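Local coordinates for protein african horse sickness virus (serotype 4) VP7 (African horsesickness virus, PDB 1AHS) that forms the surface of the orbivirus core as a homotrimeric capsid protein that binds VP3, this chain being its top domain, at residues G2-A7 with G25-S30; G14-P19 with R115-F120; V62-R67 with Q119-W124; T86-N91 with I103-V108. All coordinates share one frame; numbering follows the deposited sequence.

Interaction 1 of 4, residues G2-A7 with G25-S30; sequences GPYAGA and GGYINS
Tyr4 and Tyr27 supply the aromatic part of this contact. Their ring centroids are 4.9 Å apart and the planes are inclined at 36°, an oblique pairing. Tyr27 CE1 lies over one face of the Tyr4 ring, shifted toward its rim, and Tyr27 CD1 and CE1 both come to 3.5 Å from Tyr4 CG. The opposite face of the same ring is covered by Pro3 CG, 3.7 Å above its centre, which leaves the phenol sandwiched between a proline and a second tyrosine. With CG anti to its carbonyl carbon (chi1 -58°), Tyr27 also brings CD2 to 3.7 Å from Ala7 CB.

The polar part is backbone. Tyr4 N donates to Ser30 O at 3.0 Å, the donor tilted 26° out of the carbonyl plane, and Gly2 CA adds a CA-H...O contact to the same oxygen. Two type I turns, Gly2 to Ala5 and Tyr4 to Ala7, curl the N-terminal loop around this point. Across the trimer, a second subunit takes up Tyr4 O through its Arg64 NH2 and Ser30 N through its Glu121 OE1.

Both phenol hydroxyls are hydrogen-bonded to the carbonyls at the end of helix 46-49, Tyr4 OH to Leu49 O and Tyr27 OH to Leu48 O, while Tyr4 also packs on Val122 of strand 116-122 and Tyr27 on Ala33 of strand 32-37.

Interaction 2 of 4, residues G14-P19 with R115-F120; sequences GRYYVP and RSILQF
Tyr16 lays one face of its ring against the aliphatic chain of Arg115. The CD methylene does the touching: it stands 3.8 Å from the ring centroid and 23° off the ring normal, a CH-pi contact displaced toward the hydroxyl end, with Arg115 CD 3.5 Å from Tyr16 CZ. Arg115 CB and CG extend the overlap, CB reaching Tyr16 CE2 at 3.7 Å. The bend at chi3 (-75°) lifts the guanidinium above the ring, its plane turned 72° from the ring plane. Since Arg115 CZ is 5.2 Å from the Tyr16 ring centroid, any cation-pi attraction is weak at most, and the evidence points to methylene packing as the main term.

The loop 14-19 thus lies against the start of strand 116-122, the middle strand of the five-stranded antiparallel sheet in the top domain's beta-sandwich. No hydrogen bond links the two segments directly; backbone bonds from Gly14 and Tyr16 to Cys70 hold the loop to strand 69-70 instead.

Further along, Ile117 sends CD1 under the loop backbone, 3.7 Å from Gly14 C. Its CG1 branch is anti to the carbonyl carbon, and an extended chi2 carries CD1 toward the loop. Ile117 CG1 lies near the plane of the Tyr16 ring, at its edge, 4.4 Å from Tyr16 CD2. Phe69 packs on both Tyr16 and Ile117, while Asp38 touches both Tyr16 and Arg115.

Interaction 3 of 4, residues V62-R67 with Q119-W124; sequences VWRPLR and QFEVLW
Arg64 bends back to meet Glu121 on the sheet face that also carries Val62 and Gln119. Its CG sits between the backbone N and the carbonyl carbon (chi1 51°), and further bends at chi2 and chi3 bring NH1 to 3.3 Å from Glu121 OE1. This salt bridge is long and not straight: the N-H...O angle is 142°, and the oxygen lies 20° out of the guanidinium plane. Ala7 O of the third subunit accepts from Arg64 NE. Glu121 answers with an extended chain. Gln119, also extended, runs beside Arg64; its NE2 is 3.2 Å from Arg64 NH1, a meeting of two donors without a hydrogen bond. Val62 CG2 lies over one guanidinium face.

Beneath these side chains, strands 62-65 and 119-122 form an antiparallel pair within the five-stranded sheet. Val62-Glu121 and Arg64-Gln119 are hydrogen-bonded pairs, with Gln119 N to Arg64 O at 3.0 Å and Val62 N to Glu121 O weak at 3.3 Å.

Trp63 and Phe120 form the intervening non-hydrogen-bonded pair on the other face. Trp63 CB touches Phe120 CE1 at 3.7 Å, while the indole leads away to Val92 O.

Interaction 4 of 4, residues T86-N91 with I103-V108; sequences TVDGVN and IAPVNV
Thr86 opens the contact as a hydrogen-bonded antiparallel pair with Asn107. Thr86 N reaches Asn107 O, and Asn107 N returns to Thr86 O, both at 2.9 Å with N-H...O angles of 156°. On the face carrying their side chains, Thr86 OG1 comes to 3.5 Å from Asn107 CB, the two side chains crossing at a slant. The hydroxyl is brought there by a chi1 of 59°, which puts OG1 between the backbone N and the carbonyl carbon.

Val87 follows as a non-hydrogen-bonded pair with Val106, side chains alongside each other on the other face and Val87 CG2 4.2 Å from Val106 CG2. Val87 CA also makes a CA-H...O contact with Pro105 O.

Asp88 extends the pairing beyond the regular strand. Its N donates to Pro105 O at 2.9 Å, nearly straight at 172°, and its carboxylate carbon CG lies 3.7 Å from Ala104 CB. Asp88 and Gly89 occupy the corner positions of a type I' turn from Val87 to Val90, both with positive phi. Val87 and Val90 close this two-residue beta hairpin with reciprocal backbone bonds.

The hairpin formed by strands 84-87 and 90-92 is thereby joined to strand 106-110, whose other side pairs with strand 41-44 in the four-stranded antiparallel sheet. Val87 and Val106 both pack on Trp100 of strand 98-100, a member of the five-stranded sheet.

How the interactions relate
From the N terminus, interaction 1 closes first, folding the opening loop back onto the end of strand 23-27. Residues 14-19 lie inside that loop yet pack against the start of strand 116-122, about a hundred residues on, so interactions 1 and 2 cross. Interaction 3 opens at 62-67 and ends on the same strand as interaction 2, sharing Gln119 and Phe120. Interaction 4, whose strands belong to the second sheet, is nested inside the loops closed by both. Val122 of interaction 3 packs against Pro3 of interaction 1. Val108 of interaction 4 meets Leu118 and Phe120, joining the two sheets through strand 116-122.

Interaction 1 of 4, residues G2-A7 with G25-S30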
loop_
_atom_site.group_PDB
_atom_site.type_symbol
_atom_site.label_atom_id
_atom_site.label_comp_id
_atom_site.label_asym_id
_atom_site.label_seq_id
_atom_site.Cartn_x
_atom_site.Cartn_y
_atom_site.Cartn_z
ATOM N N GLY B 2 -4.731 -9.354 10.790
ATOM C CA GLY B 2 -3.306 -9.510 10.564
ATOM C C GLY B 2 -2.696 -9.141 11.902
ATOM O O GLY B 2 -3.324 -8.445 12.712
ATOM N N PRO B 3 -1.433 -9.451 12.120
ATOM C CA PRO B 3 -0.862 -9.122 13.415
ATOM C C PRO B 3 -0.722 -7.682 13.814
ATOM O O PRO B 3 -0.582 -7.386 15.006
ATOM C CB PRO B 3 0.476 -9.800 13.350
ATOM C CG PRO B 3 0.819 -9.707 11.905
ATOM C CD PRO B 3 -0.442 -10.056 11.220
ATOM N N TYR B 4 -0.817 -6.769 12.852
ATOM C CA TYR B 4 -0.567 -5.365 13.156
ATOM C C TYR B 4 -1.805 -4.509 13.139
ATOM O O TYR B 4 -1.718 -3.275 13.079
ATOM C CB TYR B 4 0.502 -4.786 12.195
ATOM C CG TYR B 4 1.776 -5.626 12.083
ATOM C CD1 TYR B 4 2.322 -6.256 13.201
ATOM C CD2 TYR B 4 2.319 -5.937 10.842
ATOM C CE1 TYR B 4 3.355 -7.196 13.068
ATOM C CE2 TYR B 4 3.354 -6.866 10.713
ATOM C CZ TYR B 4 3.845 -7.491 11.830
ATOM O OH TYR B 4 4.781 -8.472 11.700
ATOM N N ALA B 5 -2.961 -5.142 13.288
ATOM C CA ALA B 5 -4.222 -4.405 13.267
ATOM C C ALA B 5 -4.360 -3.368 14.374
ATOM O O ALA B 5 -4.955 -2.328 14.159
ATOM C CB ALA B 5 -5.411 -5.375 13.262
ATOM N N GLY B 6 -3.681 -3.565 15.492
ATOM C CA GLY B 6 -3.813 -2.633 16.592
ATOM C C GLY B 6 -2.848 -1.487 16.651
ATOM O O GLY B 6 -2.815 -0.767 17.642
ATOM N N ALA B 7 -2.052 -1.322 15.604
ATOM C CA ALA B 7 -1.073 -0.249 15.523
ATOM C C ALA B 7 -1.886 1.027 15.589
ATOM O O ALA B 7 -2.942 1.112 14.969
ATOM C CB ALA B 7 -0.368 -0.333 14.189
ATOM N N GLY B 25 11.400 1.638 11.808
ATOM C CA GLY B 25 10.355 0.793 11.265
ATOM C C GLY B 25 9.012 1.398 11.620
ATOM O O GLY B 25 8.891 2.250 12.527
ATOM N N GLY B 26 8.003 0.968 10.879
ATOM C CA GLY B 26 6.649 1.455 11.079
ATOM C C GLY B 26 5.707 0.547 10.344
ATOM O O GLY B 26 6.142 -0.271 9.535
ATOM N N TYR B 27 4.418 0.693 10.578
ATOM C CA TYR B 27 3.487 -0.189 9.920
ATOM C C TYR B 27 2.852 0.472 8.758
ATOM O O TYR B 27 2.694 1.686 8.752
ATOM C CB TYR B 27 2.445 -0.611 10.921
ATOM C CG TYR B 27 3.093 -1.284 12.100
ATOM C CD1 TYR B 27 3.541 -2.599 12.007
ATOM C CD2 TYR B 27 3.263 -0.611 13.308
ATOM C CE1 TYR B 27 4.132 -3.230 13.079
ATOM C CE2 TYR B 27 3.862 -1.242 14.406
ATOM C CZ TYR B 27 4.286 -2.551 14.277
ATOM O OH TYR B 27 4.826 -3.199 15.354
ATOM N N ILE B 28 2.521 -0.331 7.763
ATOM C CA ILE B 28 1.855 0.146 6.560
ATOM C C ILE B 28 0.358 -0.209 6.652
ATOM O O ILE B 28 -0.516 0.569 6.257
ATOM C CB ILE B 28 2.466 -0.506 5.321
ATOM C CG1 ILE B 28 3.931 -0.098 5.193
ATOM C CG2 ILE B 28 1.752 -0.089 4.095
ATOM C CD1 ILE B 28 4.232 1.335 5.535
ATOM N N ASN B 29 0.071 -1.382 7.207
ATOM C CA ASN B 29 -1.289 -1.861 7.363
ATOM C C ASN B 29 -1.238 -3.106 8.253
ATOM O O ASN B 29 -0.211 -3.376 8.833
ATOM C CB ASN B 29 -1.935 -2.130 5.989
ATOM C CG ASN B 29 -1.408 -3.386 5.284
ATOM O OD1 ASN B 29 -0.994 -4.346 5.917
ATOM N ND2 ASN B 29 -1.509 -3.404 3.961
ATOM N N SER B 30 -2.336 -3.841 8.375
ATOM C CA SER B 30 -2.396 -5.049 9.202
ATOM C C SER B 30 -1.364 -6.102 8.988
ATOM O O SER B 30 -1.122 -6.879 9.904
ATOM C CB SER B 30 -3.709 -5.766 8.998
ATOM O OG SER B 30 -4.680 -4.945 9.535
#

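Interaction 2 of 4, residues G14-P19 with R115-F120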
loop_
_atom_site.group_PDB
_atom_site.type_symbol
_atom_site.label_atom_id
_atom_site.label_comp_id
_atom_site.label_asym_id
_atom_site.label_seq_id
_atom_site.Cartn_x
_atom_site.Cartn_y
_atom_site.Cartn_z
ATOM N N GLY B 14 6.891 3.299 1.346
ATOM C CA GLY B 14 7.980 3.694 0.500
ATOM C C GLY B 14 8.542 5.064 0.672
ATOM O O GLY B 14 9.345 5.472 -0.146
ATOM N N ARG B 15 8.133 5.790 1.696
ATOM C CA ARG B 15 8.675 7.119 1.918
ATOM C C ARG B 15 9.736 7.069 3.023
ATOM O O ARG B 15 9.428 6.787 4.177
ATOM C CB ARG B 15 7.565 8.105 2.280
ATOM C CG ARG B 15 8.094 9.536 2.545
ATOM C CD ARG B 15 6.984 10.568 2.504
ATOM N NE ARG B 15 6.580 10.830 1.138
ATOM C CZ ARG B 15 7.066 11.826 0.407
ATOM N NH1 ARG B 15 7.970 12.645 0.931
ATOM N NH2 ARG B 15 6.630 12.009 -0.842
ATOM N N TYR B 16 10.983 7.366 2.691
ATOM C CA TYR B 16 12.016 7.283 3.690
ATOM C C TYR B 16 11.802 8.203 4.885
ATOM O O TYR B 16 11.558 9.397 4.731
ATOM C CB TYR B 16 13.360 7.507 3.024
ATOM C CG TYR B 16 14.555 7.158 3.873
ATOM C CD1 TYR B 16 15.132 8.120 4.683
ATOM C CD2 TYR B 16 15.138 5.882 3.834
ATOM C CE1 TYR B 16 16.256 7.850 5.436
ATOM C CE2 TYR B 16 16.284 5.596 4.593
ATOM C CZ TYR B 16 16.833 6.599 5.387
ATOM O OH TYR B 16 17.985 6.419 6.109
ATOM N N TYR B 17 11.851 7.627 6.084
ATOM C CA TYR B 17 11.677 8.385 7.306
ATOM C C TYR B 17 12.437 7.740 8.468
ATOM O O TYR B 17 12.031 6.721 9.021
ATOM C CB TYR B 17 10.220 8.482 7.654
ATOM C CG TYR B 17 9.964 9.305 8.889
ATOM C CD1 TYR B 17 10.293 10.644 8.925
ATOM C CD2 TYR B 17 9.379 8.745 10.023
ATOM C CE1 TYR B 17 10.052 11.422 10.054
ATOM C CE2 TYR B 17 9.127 9.510 11.158
ATOM C CZ TYR B 17 9.470 10.849 11.168
ATOM O OH TYR B 17 9.264 11.630 12.288
ATOM N N VAL B 18 13.562 8.359 8.803
ATOM C CA VAL B 18 14.483 7.964 9.881
ATOM C C VAL B 18 14.978 9.296 10.517
ATOM O O VAL B 18 16.055 9.785 10.195
ATOM C CB VAL B 18 15.704 7.239 9.289
ATOM C CG1 VAL B 18 16.697 6.961 10.357
ATOM C CG2 VAL B 18 15.291 5.968 8.617
ATOM N N PRO B 19 14.166 9.916 11.393
ATOM C CA PRO B 19 14.462 11.180 12.072
ATOM C C PRO B 19 15.683 11.212 13.018
ATOM O O PRO B 19 16.352 12.247 13.149
ATOM C CB PRO B 19 13.158 11.469 12.812
ATOM C CG PRO B 19 12.707 10.114 13.197
ATOM C CD PRO B 19 12.921 9.344 11.929
ATOM N N ARG B 115 20.801 4.387 0.834
ATOM C CA ARG B 115 19.691 4.030 1.695
ATOM C C ARG B 115 18.840 2.928 1.111
ATOM O O ARG B 115 18.832 2.730 -0.103
ATOM C CB ARG B 115 18.852 5.261 1.955
ATOM C CG ARG B 115 19.593 6.264 2.792
ATOM C CD ARG B 115 18.880 7.592 2.772
ATOM N NE ARG B 115 19.046 8.320 1.516
ATOM C CZ ARG B 115 18.585 9.557 1.307
ATOM N NH1 ARG B 115 17.923 10.199 2.266
ATOM N NH2 ARG B 115 18.851 10.180 0.162
ATOM N N SER B 116 18.134 2.194 1.968
ATOM C CA SER B 116 17.262 1.119 1.499
ATOM C C SER B 116 16.015 1.012 2.372
ATOM O O SER B 116 16.033 1.488 3.506
ATOM C CB SER B 116 18.004 -0.216 1.554
ATOM O OG SER B 116 19.131 -0.228 0.683
ATOM N N ILE B 117 14.921 0.465 1.833
ATOM C CA ILE B 117 13.727 0.248 2.651
ATOM C C ILE B 117 13.389 -1.223 2.456
ATOM O O ILE B 117 13.417 -1.695 1.323
ATOM C CB ILE B 117 12.503 1.061 2.222
ATOM C CG1 ILE B 117 12.719 2.545 2.413
ATOM C CG2 ILE B 117 11.332 0.753 3.134
ATOM C CD1 ILE B 117 11.505 3.313 2.045
ATOM N N LEU B 118 13.168 -1.969 3.543
ATOM C CA LEU B 118 12.791 -3.381 3.449
ATOM C C LEU B 118 11.358 -3.518 3.913
ATOM O O LEU B 118 10.961 -2.920 4.930
ATOM C CB LEU B 118 13.645 -4.248 4.360
ATOM C CG LEU B 118 15.014 -4.754 3.933
ATOM C CD1 LEU B 118 15.852 -3.696 3.275
ATOM C CD2 LEU B 118 15.703 -5.228 5.169
ATOM N N GLN B 119 10.612 -4.356 3.201
ATOM C CA GLN B 119 9.225 -4.622 3.501
ATOM C C GLN B 119 9.070 -6.041 4.039
ATOM O O GLN B 119 9.688 -6.943 3.492
ATOM C CB GLN B 119 8.427 -4.485 2.207
ATOM C CG GLN B 119 7.018 -4.949 2.333
ATOM C CD GLN B 119 6.228 -4.879 1.051
ATOM O OE1 GLN B 119 5.857 -3.784 0.607
ATOM N NE2 GLN B 119 5.898 -6.053 0.478
ATOM N N PHE B 120 8.233 -6.242 5.068
ATOM C CA PHE B 120 7.962 -7.577 5.642
ATOM C C PHE B 120 6.490 -7.757 5.507
ATOM O O PHE B 120 5.758 -6.935 5.971
ATOM C CB PHE B 120 8.281 -7.624 7.136
ATOM C CG PHE B 120 9.730 -7.529 7.433
ATOM C CD1 PHE B 120 10.508 -8.654 7.446
ATOM C CD2 PHE B 120 10.338 -6.297 7.587
ATOM C CE1 PHE B 120 11.891 -8.540 7.610
ATOM C CE2 PHE B 120 11.721 -6.168 7.752
ATOM C CZ PHE B 120 12.494 -7.285 7.756
#

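Interaction 3 of 4, residues V62-R67 with Q119-W124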
loop_
_atom_site.group_PDB
_atom_site.type_symbol
_atom_site.label_atom_id
_atom_site.label_comp_id
_atom_site.label_asym_id
_atom_site.label_seq_id
_atom_site.Cartn_x
_atom_site.Cartn_y
_atom_site.Cartn_z
ATOM N N VAL B 62 7.540 -12.989 4.488
ATOM C CA VAL B 62 8.527 -12.881 3.408
ATOM C C VAL B 62 9.034 -11.479 3.481
ATOM O O VAL B 62 8.333 -10.616 3.961
ATOM C CB VAL B 62 7.978 -12.992 1.985
ATOM C CG1 VAL B 62 7.717 -14.349 1.673
ATOM C CG2 VAL B 62 6.719 -12.252 1.814
ATOM N N TRP B 63 10.269 -11.244 3.058
ATOM C CA TRP B 63 10.779 -9.883 3.025
ATOM C C TRP B 63 11.326 -9.600 1.623
ATOM O O TRP B 63 11.517 -10.509 0.814
ATOM C CB TRP B 63 11.867 -9.682 4.065
ATOM C CG TRP B 63 13.124 -10.362 3.737
ATOM C CD1 TRP B 63 13.442 -11.667 3.968
ATOM C CD2 TRP B 63 14.255 -9.776 3.093
ATOM N NE1 TRP B 63 14.702 -11.927 3.503
ATOM C CE2 TRP B 63 15.224 -10.782 2.959
ATOM C CE3 TRP B 63 14.543 -8.486 2.599
ATOM C CZ2 TRP B 63 16.464 -10.544 2.354
ATOM C CZ3 TRP B 63 15.791 -8.252 1.991
ATOM C CH2 TRP B 63 16.724 -9.275 1.879
ATOM N N ARG B 64 11.425 -8.327 1.282
ATOM C CA ARG B 64 12.010 -7.926 0.023
ATOM C C ARG B 64 12.315 -6.456 0.039
ATOM O O ARG B 64 11.759 -5.709 0.831
ATOM C CB ARG B 64 11.230 -8.380 -1.221
ATOM C CG ARG B 64 9.803 -8.095 -1.283
ATOM C CD ARG B 64 9.007 -9.288 -0.786
ATOM N NE ARG B 64 8.097 -9.870 -1.776
ATOM C CZ ARG B 64 6.777 -9.747 -1.729
ATOM N NH1 ARG B 64 6.193 -9.044 -0.751
ATOM N NH2 ARG B 64 6.049 -10.360 -2.637
ATOM N N PRO B 65 13.363 -6.067 -0.667
ATOM C CA PRO B 65 13.784 -4.675 -0.748
ATOM C C PRO B 65 12.881 -3.946 -1.717
ATOM O O PRO B 65 12.183 -4.593 -2.494
ATOM C CB PRO B 65 15.204 -4.798 -1.292
ATOM C CG PRO B 65 15.118 -5.975 -2.196
ATOM C CD PRO B 65 14.302 -6.947 -1.383
ATOM N N LEU B 66 12.820 -2.618 -1.630
ATOM C CA LEU B 66 11.988 -1.900 -2.569
ATOM C C LEU B 66 12.912 -1.453 -3.649
ATOM O O LEU B 66 13.865 -0.725 -3.384
ATOM C CB LEU B 66 11.343 -0.648 -1.972
ATOM C CG LEU B 66 10.362 -0.592 -0.804
ATOM C CD1 LEU B 66 9.208 0.343 -1.136
ATOM C CD2 LEU B 66 9.879 -1.949 -0.435
ATOM N N ARG B 67 12.664 -1.913 -4.855
ATOM C CA ARG B 67 13.464 -1.502 -5.972
ATOM C C ARG B 67 13.432 0.061 -6.104
ATOM O O ARG B 67 14.469 0.680 -6.350
ATOM C CB ARG B 67 12.950 -2.233 -7.226
ATOM C CG ARG B 67 13.481 -1.700 -8.556
ATOM C CD ARG B 67 14.954 -1.987 -8.797
ATOM N NE ARG B 67 15.107 -2.727 -10.054
ATOM C CZ ARG B 67 15.532 -2.191 -11.194
ATOM N NH1 ARG B 67 15.867 -0.901 -11.233
ATOM N NH2 ARG B 67 15.570 -2.932 -12.305
ATOM N N GLN B 119 10.612 -4.356 3.201
ATOM C CA GLN B 119 9.225 -4.622 3.501
ATOM C C GLN B 119 9.070 -6.041 4.039
ATOM O O GLN B 119 9.688 -6.943 3.492
ATOM C CB GLN B 119 8.427 -4.485 2.207
ATOM C CG GLN B 119 7.018 -4.949 2.333
ATOM C CD GLN B 119 6.228 -4.879 1.051
ATOM O OE1 GLN B 119 5.857 -3.784 0.607
ATOM N NE2 GLN B 119 5.898 -6.053 0.478
ATOM N N PHE B 120 8.233 -6.242 5.068
ATOM C CA PHE B 120 7.962 -7.577 5.642
ATOM C C PHE B 120 6.490 -7.757 5.507
ATOM O O PHE B 120 5.758 -6.935 5.971
ATOM C CB PHE B 120 8.281 -7.624 7.136
ATOM C CG PHE B 120 9.730 -7.529 7.433
ATOM C CD1 PHE B 120 10.508 -8.654 7.446
ATOM C CD2 PHE B 120 10.338 -6.297 7.587
ATOM C CE1 PHE B 120 11.891 -8.540 7.610
ATOM C CE2 PHE B 120 11.721 -6.168 7.752
ATOM C CZ PHE B 120 12.494 -7.285 7.756
ATOM N N GLU B 121 6.033 -8.818 4.894
ATOM C CA GLU B 121 4.615 -8.976 4.761
ATOM C C GLU B 121 4.244 -10.260 5.456
ATOM O O GLU B 121 4.755 -11.303 5.102
ATOM C CB GLU B 121 4.248 -9.109 3.283
ATOM C CG GLU B 121 2.778 -9.449 3.051
ATOM C CD GLU B 121 2.418 -9.521 1.600
ATOM O OE1 GLU B 121 3.291 -9.216 0.750
ATOM O OE2 GLU B 121 1.256 -9.866 1.296
ATOM N N VAL B 122 3.384 -10.192 6.451
ATOM C CA VAL B 122 2.970 -11.382 7.155
ATOM C C VAL B 122 1.925 -12.113 6.349
ATOM O O VAL B 122 0.913 -11.555 5.956
ATOM C CB VAL B 122 2.450 -11.014 8.485
ATOM C CG1 VAL B 122 1.923 -12.201 9.192
ATOM C CG2 VAL B 122 3.552 -10.385 9.257
ATOM N N LEU B 123 2.127 -13.401 6.160
ATOM C CA LEU B 123 1.247 -14.181 5.316
ATOM C C LEU B 123 0.028 -14.875 5.906
ATOM O O LEU B 123 -1.103 -14.571 5.553
ATOM C CB LEU B 123 2.081 -15.136 4.453
ATOM C CG LEU B 123 2.996 -14.431 3.433
ATOM C CD1 LEU B 123 3.689 -15.448 2.588
ATOM C CD2 LEU B 123 2.177 -13.553 2.511
ATOM N N TRP B 124 0.212 -15.898 6.693
ATOM C CA TRP B 124 -0.968 -16.526 7.293
ATOM C C TRP B 124 -0.477 -16.482 8.720
ATOM O O TRP B 124 0.747 -16.259 8.961
ATOM C CB TRP B 124 -1.212 -17.971 6.780
#

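Interaction 4 of 4, residues T86-N91 with I103-V108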
loop_
_atom_site.group_PDB
_atom_site.type_symbol
_atom_site.label_atom_id
_atom_site.label_comp_id
_atom_site.label_asym_id
_atom_site.label_seq_id
_atom_site.Cartn_x
_atom_site.Cartn_y
_atom_site.Cartn_z
ATOM N N THR B 86 18.598 -12.101 8.614
ATOM C CA THR B 86 18.908 -13.401 9.194
ATOM C C THR B 86 17.872 -13.711 10.277
ATOM O O THR B 86 17.413 -12.802 10.978
ATOM C CB THR B 86 20.338 -13.484 9.782
ATOM O OG1 THR B 86 20.538 -12.501 10.799
ATOM C CG2 THR B 86 21.339 -13.277 8.720
ATOM N N VAL B 87 17.370 -14.943 10.296
ATOM C CA VAL B 87 16.437 -15.352 11.343
ATOM C C VAL B 87 17.096 -16.508 12.124
ATOM O O VAL B 87 17.308 -17.610 11.582
ATOM C CB VAL B 87 15.077 -15.813 10.802
ATOM C CG1 VAL B 87 14.183 -16.191 11.963
ATOM C CG2 VAL B 87 14.404 -14.711 10.006
ATOM N N ASP B 88 17.447 -16.240 13.383
ATOM C CA ASP B 88 18.104 -17.221 14.269
ATOM C C ASP B 88 19.480 -17.488 13.701
ATOM O O ASP B 88 19.945 -18.630 13.689
ATOM C CB ASP B 88 17.331 -18.566 14.328
ATOM C CG ASP B 88 17.357 -19.226 15.726
ATOM O OD1 ASP B 88 18.047 -18.739 16.652
ATOM O OD2 ASP B 88 16.628 -20.229 15.910
ATOM N N GLY B 89 20.116 -16.444 13.186
ATOM C CA GLY B 89 21.425 -16.635 12.592
ATOM C C GLY B 89 21.412 -17.189 11.169
ATOM O O GLY B 89 22.420 -17.130 10.481
ATOM N N VAL B 90 20.301 -17.755 10.718
ATOM C CA VAL B 90 20.216 -18.269 9.356
ATOM C C VAL B 90 19.868 -17.134 8.387
ATOM O O VAL B 90 18.948 -16.337 8.625
ATOM C CB VAL B 90 19.131 -19.328 9.235
ATOM C CG1 VAL B 90 19.041 -19.850 7.795
ATOM C CG2 VAL B 90 19.393 -20.440 10.215
ATOM N N ASN B 91 20.618 -17.052 7.303
ATOM C CA ASN B 91 20.388 -16.033 6.315
ATOM C C ASN B 91 19.234 -16.506 5.485
ATOM O O ASN B 91 19.255 -17.637 4.962
ATOM C CB ASN B 91 21.621 -15.857 5.443
ATOM C CG ASN B 91 21.350 -15.025 4.228
ATOM O OD1 ASN B 91 21.168 -15.554 3.134
ATOM N ND2 ASN B 91 21.306 -13.713 4.409
ATOM N N ILE B 103 10.197 -15.659 18.837
ATOM C CA ILE B 103 11.227 -15.509 19.856
ATOM C C ILE B 103 12.583 -15.192 19.328
ATOM O O ILE B 103 13.276 -14.321 19.868
ATOM C CB ILE B 103 11.411 -16.840 20.667
ATOM C CG1 ILE B 103 10.106 -17.250 21.307
ATOM C CG2 ILE B 103 12.433 -16.663 21.786
ATOM C CD1 ILE B 103 9.581 -16.182 22.223
ATOM N N ALA B 104 13.011 -16.020 18.379
ATOM C CA ALA B 104 14.335 -15.912 17.781
ATOM C C ALA B 104 14.646 -14.539 17.200
ATOM O O ALA B 104 13.732 -13.798 16.758
ATOM C CB ALA B 104 14.529 -17.002 16.737
ATOM N N PRO B 105 15.943 -14.160 17.204
ATOM C CA PRO B 105 16.402 -12.867 16.678
ATOM C C PRO B 105 16.277 -12.732 15.149
ATOM O O PRO B 105 16.622 -13.668 14.407
ATOM C CB PRO B 105 17.861 -12.823 17.141
ATOM C CG PRO B 105 18.261 -14.238 17.064
ATOM C CD PRO B 105 17.086 -14.955 17.694
ATOM N N VAL B 106 15.703 -11.610 14.704
ATOM C CA VAL B 106 15.569 -11.298 13.282
ATOM C C VAL B 106 16.461 -10.087 13.076
ATOM O O VAL B 106 16.225 -9.058 13.696
ATOM C CB VAL B 106 14.142 -10.939 12.934
ATOM C CG1 VAL B 106 14.053 -10.463 11.516
ATOM C CG2 VAL B 106 13.277 -12.160 13.086
ATOM N N ASN B 107 17.575 -10.249 12.356
ATOM C CA ASN B 107 18.505 -9.130 12.116
ATOM C C ASN B 107 18.383 -8.715 10.678
ATOM O O ASN B 107 18.192 -9.518 9.754
ATOM C CB ASN B 107 19.953 -9.459 12.448
ATOM C CG ASN B 107 20.152 -9.820 13.911
ATOM O OD1 ASN B 107 20.091 -8.986 14.795
ATOM N ND2 ASN B 107 20.394 -11.085 14.162
ATOM N N VAL B 108 18.593 -7.442 10.487
ATOM C CA VAL B 108 18.379 -6.864 9.199
ATOM C C VAL B 108 19.658 -6.084 8.882
ATOM O O VAL B 108 20.276 -5.499 9.783
ATOM C CB VAL B 108 17.088 -6.013 9.372
ATOM C CG1 VAL B 108 17.388 -4.584 9.734
ATOM C CG2 VAL B 108 16.151 -6.232 8.292
#